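Local coordinates for extracellular protein containing a SCP domain (Bacillus anthracis, PDB 4IFA), which is of unknown function but is an extracellular protein that joins a CAP-associated N-terminal domain to an SCP domain of the cysteine-rich secretory protein family, at residues Asp124-Lys127 / Lys128-Ser132; Lys255-Asp259 / Asn260-Ser264; Ala300-Gln303 / Gly304-Asn307. One frame throughout, in Å; residues are numbered along the deposited sequence. Where two conformers were deposited one is given.

Contact 1 of 3, residues Asp124-Lys127 / Lys128-Ser132; sequences DVYK and KNPLS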
ATOM      1  N   ASP A 124      18.921  12.463  -0.407  1.00 21.98           N
ATOM      2  CA  ASP A 124      19.462  12.222   0.941  1.00 21.51           C
ATOM      3  C   ASP A 124      19.332  10.777   1.369  1.00 22.38           C
ATOM      4  O   ASP A 124      20.248  10.237   2.009  1.00 22.40           O
ATOM      5  CB  ASP A 124      18.765  13.123   1.945  1.00 22.13           C
ATOM      6  CG  ASP A 124      19.022  14.594   1.667  1.00 24.90           C
ATOM      7  OD1 ASP A 124      20.162  14.978   1.309  1.00 29.49           O
ATOM      8  OD2 ASP A 124      18.102  15.424   1.803  1.00 30.04           O
ATOM      9  N   VAL A 125      18.256  10.108   0.967  1.00 21.11           N
ATOM     10  CA  VAL A 125      18.078   8.690   1.253  1.00 21.17           C
ATOM     11  C   VAL A 125      19.185   7.885   0.551  1.00 23.63           C
ATOM     12  O   VAL A 125      19.808   7.040   1.163  1.00 25.29           O
ATOM     13  CB  VAL A 125      16.697   8.210   0.809  1.00 20.25           C
ATOM     14  CG1 VAL A 125      16.580   6.679   0.845  1.00 22.11           C
ATOM     15  CG2 VAL A 125      15.605   8.875   1.641  1.00 21.13           C
ATOM     16  N   TYR A 126      19.463   8.199  -0.723  1.00 23.68           N
ATOM     17  CA  TYR A 126      20.425   7.450  -1.514  1.00 24.08           C
ATOM     18  C   TYR A 126      21.800   7.578  -0.962  1.00 27.00           C
ATOM     19  O   TYR A 126      22.477   6.584  -0.791  1.00 29.62           O
ATOM     20  CB  TYR A 126      20.436   7.964  -2.966  1.00 25.93           C
ATOM     21  CG  TYR A 126      21.318   7.152  -3.896  1.00 26.19           C
ATOM     22  CD1 TYR A 126      20.788   6.214  -4.771  1.00 25.74           C
ATOM     23  CD2 TYR A 126      22.680   7.340  -3.908  1.00 26.41           C
ATOM     24  CE1 TYR A 126      21.623   5.483  -5.618  1.00 27.25           C
ATOM     25  CE2 TYR A 126      23.511   6.607  -4.726  1.00 30.08           C
ATOM     26  CZ  TYR A 126      22.972   5.667  -5.567  1.00 27.96           C
ATOM     27  OH  TYR A 126      23.864   4.984  -6.397  1.00 33.08           O
ATOM     28  N   LYS A 127      22.173   8.819  -0.675  1.00 28.90           N
ATOM     29  CA  LYS A 127      23.530   9.152  -0.282  1.00 31.10           C
ATOM     30  C   LYS A 127      23.988   8.373   0.913  1.00 31.70           C
ATOM     31  O   LYS A 127      25.170   7.997   0.994  1.00 32.35           O
ATOM     32  CB  LYS A 127      23.606  10.638   0.040  1.00 31.49           C
ATOM     33  CG  LYS A 127      24.995  11.202   0.020  1.00 37.27           C
ATOM     34  CD  LYS A 127      24.966  12.670   0.364  1.00 40.92           C
ATOM     35  CE  LYS A 127      24.205  13.497  -0.658  1.00 40.49           C
ATOM     36  NZ  LYS A 127      24.241  14.933  -0.306  1.00 41.69           N
ATOM     37  N   LYS A 128      23.084   8.129   1.857  1.00 31.42           N
ATOM     38  CA  LYS A 128      23.489   7.463   3.091  1.00 33.78           C
ATOM     39  C   LYS A 128      23.695   5.957   2.884  1.00 34.91           C
ATOM     40  O   LYS A 128      24.418   5.320   3.662  1.00 36.66           O
ATOM     41  CB  LYS A 128      22.551   7.827   4.297  1.00 33.25           C
ATOM     42  CG  LYS A 128      21.190   7.218   4.303  1.00 31.94           C
ATOM     43  CD  LYS A 128      20.277   7.747   5.445  1.00 28.28           C
ATOM     44  CE  LYS A 128      19.797   9.200   5.235  1.00 29.77           C
ATOM     45  NZ  LYS A 128      18.939   9.843   6.309  1.00 25.55           N
ATOM     46  N   ASN A 129      23.083   5.400   1.837  0.50 33.58           N
ATOM     47  CA  ASN A 129      23.243   3.981   1.504  0.50 34.06           C
ATOM     48  C   ASN A 129      22.810   3.741   0.060  0.50 33.25           C
ATOM     49  O   ASN A 129      21.645   3.374  -0.197  0.50 32.36           O
ATOM     50  CB  ASN A 129      22.409   3.102   2.439  0.50 33.64           C
ATOM     51  CG  ASN A 129      22.884   1.655   2.452  0.50 35.24           C
ATOM     52  OD1 ASN A 129      23.788   1.278   1.697  0.50 36.13           O
ATOM     53  ND2 ASN A 129      22.293   0.841   3.324  0.50 37.27           N
ATOM     54  N   PRO A 130      23.736   3.963  -0.895  1.00 34.07           N
ATOM     55  CA  PRO A 130      23.425   3.796  -2.321  1.00 34.82           C
ATOM     56  C   PRO A 130      22.573   2.564  -2.645  1.00 35.10           C
ATOM     57  O   PRO A 130      22.888   1.450  -2.211  1.00 38.47           O
ATOM     58  CB  PRO A 130      24.809   3.731  -2.969  1.00 36.37           C
ATOM     59  CG  PRO A 130      25.646   4.625  -2.095  1.00 37.28           C
ATOM     60  CD  PRO A 130      25.148   4.362  -0.696  1.00 37.16           C
ATOM     61  N   LEU A 131      21.535   2.813  -3.445  1.00 32.29           N
ATOM     62  CA  LEU A 131      20.491   1.875  -3.831  1.00 32.93           C
ATOM     63  C   LEU A 131      20.902   1.087  -5.055  1.00 34.56           C
ATOM     64  O   LEU A 131      21.298   1.680  -6.051  1.00 37.86           O
ATOM     65  CB  LEU A 131      19.247   2.687  -4.146  1.00 31.67           C
ATOM     66  CG  LEU A 131      18.850   3.611  -3.009  1.00 33.17           C
ATOM     67  CD1 LEU A 131      17.778   4.605  -3.428  1.00 36.35           C
ATOM     68  CD2 LEU A 131      18.429   2.772  -1.812  1.00 32.59           C
ATOM     69  N   SER A 132      20.845  -0.243  -4.980  1.00 34.07           N
ATOM     70  CA  SER A 132      21.316  -1.111  -6.089  1.00 35.42           C
ATOM     71  C   SER A 132      20.220  -1.474  -7.093  1.00 35.27           C
ATOM     72  O   SER A 132      19.043  -1.548  -6.724  1.00 31.61           O
ATOM     73  CB  SER A 132      21.861  -2.410  -5.503  1.00 36.54           C
ATOM     74  OG  SER A 132      22.399  -3.236  -6.531  1.00 41.61           O
TER
HETATM   75  O   HOH W   1      19.331   4.287   1.304  1.00 28.98           O
HETATM   76  O   HOH W   2      22.822   2.812  -7.663  1.00 45.68           O
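The ring of Tyr-126 lies against the loop that leaves its own helix, with Pro-130 CA and the backbone N of Leu-131 over one face and a water in the ring plane at the hydroxyl edge. This is the C-terminal end of helix 122-128 in the CAP-associated N-terminal domain, where the chain unwinds toward strand 134-139. Pro-130 CA stands 3.8 Å from the ring centroid of Tyr-126, 15° off the normal, a CH-pi contact displaced toward the rim, while Pro-130 CB meets CE2 of the same ring at 3.6 Å. On the same face but toward the CD1 and CE1 side, Leu-131 crosses the ring at a slant, its CD1 3.7 Å from Tyr-126 CD1. With CG of Tyr-126 anti to its own N (chi1 -175°), the ring runs forward along the departing chain. The last helical turn closes through Asn-129 N, which gives a bent hydrogen bond to Tyr-126 O from above the carbonyl plane. Val-125 packs inward on Leu-168 and Phe-170, whereas Lys-128 NZ forms a salt bridge with Glu-120 and a hydrogen bond to Pro-115 O. One water donates to both Val-125 O and Asn-129 O; the water at the ring edge lies 2.7 Å from Tyr-126 OH and donates to Leu-131 O.

Contact 2 of 3, residues Lys255-Asp259 / Asn260-Ser264; sequences KDMKD and NNYFS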
ATOM      1  N   LYS A 255     -14.291  -6.856 -11.325  1.00 23.31           N
ATOM      2  CA  LYS A 255     -14.684  -8.212 -11.713  1.00 24.63           C
ATOM      3  C   LYS A 255     -14.911  -8.312 -13.226  1.00 25.43           C
ATOM      4  O   LYS A 255     -14.499  -9.290 -13.865  1.00 25.49           O
ATOM      5  CB  LYS A 255     -15.932  -8.643 -10.949  1.00 26.06           C
ATOM      6  CG  LYS A 255     -16.456 -10.034 -11.314  1.00 29.19           C
ATOM      7  CD  LYS A 255     -17.540 -10.442 -10.354  1.00 31.14           C
ATOM      8  CE  LYS A 255     -18.425 -11.562 -10.902  1.00 39.61           C
ATOM      9  NZ  LYS A 255     -17.743 -12.735 -11.416  1.00 41.02           N
ATOM     10  N   ASP A 256     -15.553  -7.304 -13.803  1.00 24.77           N
ATOM     11  CA  ASP A 256     -15.819  -7.280 -15.256  1.00 24.65           C
ATOM     12  C   ASP A 256     -14.498  -7.286 -16.039  1.00 25.12           C
ATOM     13  O   ASP A 256     -14.313  -8.041 -16.996  1.00 25.85           O
ATOM     14  CB  ASP A 256     -16.672  -6.055 -15.564  1.00 26.13           C
ATOM     15  CG  ASP A 256     -17.063  -5.937 -17.015  1.00 28.08           C
ATOM     16  OD1 ASP A 256     -17.256  -6.988 -17.677  1.00 29.01           O
ATOM     17  OD2 ASP A 256     -17.221  -4.786 -17.480  1.00 26.17           O
HETATM   18  N   MSE A 257     -13.537  -6.476 -15.601  1.00 23.72           N
HETATM   19  CA  MSE A 257     -12.214  -6.447 -16.264  1.00 23.60           C
HETATM   20  C   MSE A 257     -11.495  -7.787 -16.219  1.00 25.16           C
HETATM   21  O   MSE A 257     -10.934  -8.236 -17.217  1.00 25.18           O
HETATM   22  CB  MSE A 257     -11.326  -5.355 -15.663  1.00 23.36           C
HETATM   23  CG  MSE A 257     -11.777  -3.941 -16.004  1.00 23.86           C
HETATM   24 SE   MSE A 257     -10.496  -2.572 -15.435  1.00 22.23          SE
HETATM   25  CE  MSE A 257     -10.748  -2.763 -13.537  1.00 24.87           C
ATOM     26  N   LYS A 258     -11.532  -8.427 -15.062  1.00 25.38           N
ATOM     27  CA  LYS A 258     -10.878  -9.730 -14.872  1.00 26.57           C
ATOM     28  C   LYS A 258     -11.574 -10.773 -15.723  1.00 26.51           C
ATOM     29  O   LYS A 258     -10.940 -11.502 -16.508  1.00 28.53           O
ATOM     30  CB  LYS A 258     -10.987 -10.126 -13.394  1.00 25.20           C
ATOM     31  CG  LYS A 258     -10.576 -11.571 -12.981  1.00 34.32           C
ATOM     32  CD  LYS A 258      -9.133 -11.766 -12.876  1.00 36.06           C
ATOM     33  CE  LYS A 258      -8.741 -13.227 -12.562  1.00 40.03           C
ATOM     34  NZ  LYS A 258      -9.224 -13.649 -11.216  1.00 44.47           N
ATOM     35  N   ASP A 259     -12.894 -10.835 -15.601  1.00 26.63           N
ATOM     36  CA  ASP A 259     -13.671 -11.878 -16.302  1.00 28.15           C
ATOM     37  C   ASP A 259     -13.641 -11.745 -17.833  1.00 28.35           C
ATOM     38  O   ASP A 259     -13.529 -12.751 -18.558  1.00 30.37           O
ATOM     39  CB  ASP A 259     -15.132 -11.831 -15.869  1.00 29.81           C
ATOM     40  CG  ASP A 259     -15.383 -12.364 -14.449  1.00 31.04           C
ATOM     41  OD1 ASP A 259     -14.480 -12.940 -13.820  1.00 34.68           O
ATOM     42  OD2 ASP A 259     -16.562 -12.209 -14.003  1.00 35.81           O
ATOM     43  N   ASN A 260     -13.699 -10.511 -18.327  1.00 26.81           N
ATOM     44  CA  ASN A 260     -13.773 -10.243 -19.759  1.00 26.93           C
ATOM     45  C   ASN A 260     -12.503  -9.762 -20.429  1.00 26.59           C
ATOM     46  O   ASN A 260     -12.521  -9.299 -21.572  1.00 27.98           O
ATOM     47  CB  ASN A 260     -15.009  -9.336 -19.986  1.00 27.30           C
ATOM     48  CG  ASN A 260     -16.294 -10.067 -19.652  1.00 30.40           C
ATOM     49  OD1 ASN A 260     -16.556 -11.136 -20.191  1.00 32.99           O
ATOM     50  ND2 ASN A 260     -17.066  -9.527 -18.701  1.00 33.07           N
ATOM     51  N   ASN A 261     -11.376  -9.919 -19.727  1.00 26.83           N
ATOM     52  CA  ASN A 261     -10.073  -9.726 -20.364  1.00 25.41           C
ATOM     53  C   ASN A 261      -9.862  -8.408 -21.079  1.00 26.86           C
ATOM     54  O   ASN A 261      -9.414  -8.362 -22.223  1.00 28.89           O
ATOM     55  CB  ASN A 261      -9.787 -10.927 -21.249  1.00 28.54           C
ATOM     56  CG  ASN A 261      -9.663 -12.158 -20.435  1.00 27.98           C
ATOM     57  OD1 ASN A 261      -8.605 -12.399 -19.861  1.00 30.57           O
ATOM     58  ND2 ASN A 261     -10.742 -12.935 -20.337  1.00 30.09           N
ATOM     59  N   TYR A 262     -10.203  -7.335 -20.354  1.00 26.74           N
ATOM     60  CA  TYR A 262      -9.942  -5.979 -20.843  1.00 26.98           C
ATOM     61  C   TYR A 262      -9.524  -5.105 -19.656  1.00 24.95           C
ATOM     62  O   TYR A 262      -9.660  -5.474 -18.497  1.00 25.39           O
ATOM     63  CB  TYR A 262     -11.150  -5.405 -21.582  1.00 26.63           C
ATOM     64  CG  TYR A 262     -12.213  -4.861 -20.648  1.00 26.73           C
ATOM     65  CD1 TYR A 262     -12.215  -3.514 -20.313  1.00 25.08           C
ATOM     66  CD2 TYR A 262     -13.181  -5.689 -20.077  1.00 26.78           C
ATOM     67  CE1 TYR A 262     -13.150  -3.001 -19.435  1.00 24.95           C
ATOM     68  CE2 TYR A 262     -14.131  -5.187 -19.199  1.00 27.47           C
ATOM     69  CZ  TYR A 262     -14.091  -3.834 -18.868  1.00 24.27           C
ATOM     70  OH  TYR A 262     -15.019  -3.285 -17.996  1.00 24.89           O
ATOM     71  N   PHE A 263      -8.965  -3.953 -19.983  1.00 25.62           N
ATOM     72  CA  PHE A 263      -8.536  -3.003 -18.975  1.00 23.80           C
ATOM     73  C   PHE A 263      -8.830  -1.637 -19.558  1.00 23.91           C
ATOM     74  O   PHE A 263      -8.120  -1.161 -20.452  1.00 25.78           O
ATOM     75  CB  PHE A 263      -7.058  -3.183 -18.627  1.00 23.86           C
ATOM     76  CG  PHE A 263      -6.580  -2.250 -17.524  1.00 22.89           C
ATOM     77  CD1 PHE A 263      -6.629  -2.656 -16.217  1.00 24.92           C
ATOM     78  CD2 PHE A 263      -6.105  -0.994 -17.824  1.00 25.73           C
ATOM     79  CE1 PHE A 263      -6.173  -1.804 -15.207  1.00 25.56           C
ATOM     80  CE2 PHE A 263      -5.650  -0.137 -16.803  1.00 25.85           C
ATOM     81  CZ  PHE A 263      -5.706  -0.570 -15.520  1.00 23.27           C
ATOM     82  N   SER A 264      -9.905  -1.020 -19.062  1.00 23.64           N
ATOM     83  CA  SER A 264     -10.371   0.272 -19.566  1.00 24.43           C
ATOM     84  C   SER A 264     -11.375   0.869 -18.609  1.00 25.25           C
ATOM     85  O   SER A 264     -11.983   0.173 -17.823  1.00 23.52           O
ATOM     86  CB  SER A 264     -11.120   0.058 -20.903  1.00 26.53           C
ATOM     87  OG  SER A 264     -11.518   1.278 -21.538  1.00 27.58           O
TER
HETATM   88  O   HOH W   3     -10.801 -14.194 -17.528  1.00 39.14           O
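Asn-260 and Tyr-262 each take one oxygen of the Asp-256 carboxylate. OD1 accepts from Asn-260 ND2 at 2.7 Å, met almost head-on, with the acceptor close to the amide plane although carboxylate and amide planes stand 74° apart. OD2 accepts from Tyr-262 OH, also at 2.7 Å, the hydroxyl coming from above the carboxylate plane. Meanwhile Met-257, deposited as selenomethionine, lays CG over one face of the Tyr-262 ring in a CH-pi contact, 4.0 Å from the centroid and displaced toward its rim. Its SE then reaches on to Phe-263, 4.6 Å from that ring's centroid, an oblique Met-aromatic contact. The backbone that brings these groups together is a Schellman motif ending helix 244-260 of the SCP domain: Asn-261 takes a positive phi of 54°, and the reversed chain sends Tyr-262 N back to Met-257 O in a weak bond of 3.3 Å. Just before it, Asn-260 N donates to Asp-256 O, so Asn-260 holds Asp-256 twice, by its backbone N at the carbonyl and by ND2 at the carboxylate. Tyr-262 holds CG between its own N and carbonyl carbon (chi1 80°), which folds the ring back over the helix end. Farther out, Ser-267 OG adds a second hydrogen bond to Asp-256 OD2, and Met-257 packs on Ile-291, Phe-331 and Thr-333 of the sheet. On the helix surface Lys-255 NZ forms a salt bridge with Asp-259 OD2 at 2.9 Å.

Contact 3 of 3, residues Ala300-Gln303 / Gly304-Asn307; sequences AALQ and GWLN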
ATOM      1  N   ALA A 300       0.732  -1.492  -3.133  1.00 18.45           N
ATOM      2  CA  ALA A 300       1.476  -1.362  -4.374  1.00 18.71           C
ATOM      3  C   ALA A 300       0.675  -0.673  -5.459  1.00 17.13           C
ATOM      4  O   ALA A 300       1.191   0.217  -6.188  1.00 18.90           O
ATOM      5  CB  ALA A 300       1.953  -2.759  -4.856  1.00 19.07           C
ATOM      6  N   ALA A 301      -0.605  -1.010  -5.584  1.00 17.59           N
ATOM      7  CA  ALA A 301      -1.454  -0.336  -6.585  1.00 16.89           C
ATOM      8  C   ALA A 301      -1.542   1.143  -6.336  1.00 16.40           C
ATOM      9  O   ALA A 301      -1.412   1.944  -7.265  1.00 17.48           O
ATOM     10  CB  ALA A 301      -2.877  -0.920  -6.610  1.00 17.76           C
ATOM     11  N   LEU A 302      -1.766   1.538  -5.095  1.00 17.57           N
ATOM     12  CA  LEU A 302      -1.903   2.965  -4.770  1.00 16.17           C
ATOM     13  C   LEU A 302      -0.592   3.740  -5.081  1.00 16.68           C
ATOM     14  O   LEU A 302      -0.621   4.904  -5.558  1.00 17.33           O
ATOM     15  CB  LEU A 302      -2.323   3.153  -3.308  1.00 17.52           C
ATOM     16  CG  LEU A 302      -2.476   4.577  -2.825  1.00 17.70           C
ATOM     17  CD1 LEU A 302      -3.532   5.307  -3.633  1.00 18.53           C
ATOM     18  CD2 LEU A 302      -2.868   4.524  -1.353  1.00 17.96           C
ATOM     19  N   GLN A 303       0.564   3.126  -4.830  0.50 16.66           N
ATOM     20  CA  GLN A 303       1.838   3.778  -5.127  0.50 17.27           C
ATOM     21  C   GLN A 303       2.025   3.928  -6.635  0.50 17.48           C
ATOM     22  O   GLN A 303       2.671   4.872  -7.096  0.50 18.02           O
ATOM     23  CB  GLN A 303       3.007   3.078  -4.446  0.50 17.61           C
ATOM     24  CG  GLN A 303       3.024   3.341  -2.954  0.50 15.88           C
ATOM     25  CD  GLN A 303       3.197   4.814  -2.650  0.50 19.02           C
ATOM     26  OE1 GLN A 303       2.377   5.438  -1.953  0.50 19.26           O
ATOM     27  NE2 GLN A 303       4.257   5.393  -3.183  0.50 19.25           N
ATOM     28  N   GLY A 304       1.459   3.006  -7.406  1.00 18.16           N
ATOM     29  CA  GLY A 304       1.458   3.133  -8.866  1.00 19.12           C
ATOM     30  C   GLY A 304       0.602   4.321  -9.279  1.00 18.34           C
ATOM     31  O   GLY A 304       0.991   5.132 -10.154  1.00 19.89           O
ATOM     32  N   TRP A 305      -0.562   4.491  -8.660  1.00 18.27           N
ATOM     33  CA  TRP A 305      -1.435   5.630  -8.963  1.00 18.23           C
ATOM     34  C   TRP A 305      -0.805   6.971  -8.586  1.00 17.69           C
ATOM     35  O   TRP A 305      -0.856   7.957  -9.335  1.00 18.44           O
ATOM     36  CB  TRP A 305      -2.804   5.505  -8.302  1.00 17.12           C
ATOM     37  CG  TRP A 305      -3.630   4.377  -8.831  1.00 16.85           C
ATOM     38  CD1 TRP A 305      -3.704   3.976 -10.141  1.00 19.91           C
ATOM     39  CD2 TRP A 305      -4.586   3.571  -8.111  1.00 16.66           C
ATOM     40  NE1 TRP A 305      -4.611   2.953 -10.271  1.00 19.09           N
ATOM     41  CE2 TRP A 305      -5.161   2.678  -9.047  1.00 16.85           C
ATOM     42  CE3 TRP A 305      -4.977   3.480  -6.779  1.00 17.40           C
ATOM     43  CZ2 TRP A 305      -6.116   1.732  -8.658  1.00 18.61           C
ATOM     44  CZ3 TRP A 305      -5.880   2.527  -6.408  1.00 17.45           C
ATOM     45  CH2 TRP A 305      -6.462   1.694  -7.347  1.00 17.75           C
ATOM     46  N   LEU A 306      -0.182   7.032  -7.420  1.00 18.02           N
ATOM     47  CA  LEU A 306       0.475   8.280  -6.954  1.00 17.92           C
ATOM     48  C   LEU A 306       1.536   8.730  -7.929  1.00 18.50           C
ATOM     49  O   LEU A 306       1.735   9.938  -8.153  1.00 19.73           O
ATOM     50  CB  LEU A 306       1.117   8.048  -5.588  1.00 18.03           C
ATOM     51  CG  LEU A 306       1.738   9.244  -4.873  1.00 18.43           C
ATOM     52  CD1 LEU A 306       0.662  10.252  -4.505  1.00 19.75           C
ATOM     53  CD2 LEU A 306       2.552   8.787  -3.653  1.00 19.87           C
ATOM     54  N   ASN A 307       2.228   7.762  -8.536  1.00 18.94           N
ATOM     55  CA  ASN A 307       3.313   8.032  -9.470  1.00 19.57           C
ATOM     56  C   ASN A 307       2.949   8.136 -10.952  1.00 20.21           C
ATOM     57  O   ASN A 307       3.829   8.178 -11.809  1.00 22.10           O
ATOM     58  CB  ASN A 307       4.417   6.999  -9.262  1.00 20.51           C
ATOM     59  CG  ASN A 307       5.231   7.293  -8.043  1.00 19.53           C
ATOM     60  OD1 ASN A 307       6.065   8.192  -8.093  1.00 21.16           O
ATOM     61  ND2 ASN A 307       5.033   6.528  -6.955  1.00 19.62           N
TER
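Trp-305 folds back along the preceding turn of its own helix, CB lying 3.6 Å from Leu-302 O. Helix 298-306 of the SCP domain lies between that domain's sheet and strand 176-183 of the N-terminal part. Beyond CB, Trp-305 CG and CD2 pass beneath Ala-301 O, which sits 3.5 Å above the indole plane, toward the rim; that same carbonyl accepts Trp-305 N in its own plane. With CG anti to the carbonyl carbon (chi1 -66°), the ring's six-membered part is carried back beside Leu-302, whose CD1 meets CE3 of Trp-305 at the edge, 3.9 Å away. The far corner, CH2, comes within 4.5 Å of Ala-301 CB, while NE1 donates to Ile-291 O of strand 286-293. The indole also meets the ring of His-311. On another side of the helix, Gln-303 and Leu-306 lie side by side, with Leu-306 CD2 against the amide of Gln-303. The helix ends at Asn-307, whose side chain turns back: OD1 is hydrogen-bonded to His-172 ND1, and ND2 donates a second hydrogen bond to Phe-170 O. Gln-303 O is gripped from opposite faces of its plane, by Asn-307 N at 3.3 Å and by Asn-307 ND2 at 2.9 Å.

From the N terminus, the chain first meets contact 1, where helix 122-128 of the CAP-associated domain gives way to the loop before strand 134-139. It then enters the SCP domain: contact 2 turns it out of helix 244-260, and contact 3 finishes helix 298-306. All three are local and in series, each closing only a turn of a few residues, so none nests in or crosses another. Contacts 1 and 2 lie on opposite sides of the chain's centre, their centres 40 Å apart, with contact 3 about 8 Å from that centre. Contacts 2 and 3 both reach strands 286-293 and 331-338. Contact 3 also ties the two domains through Phe-170 O and His-172, while contact 1 packs on Phe-170 within its own domain.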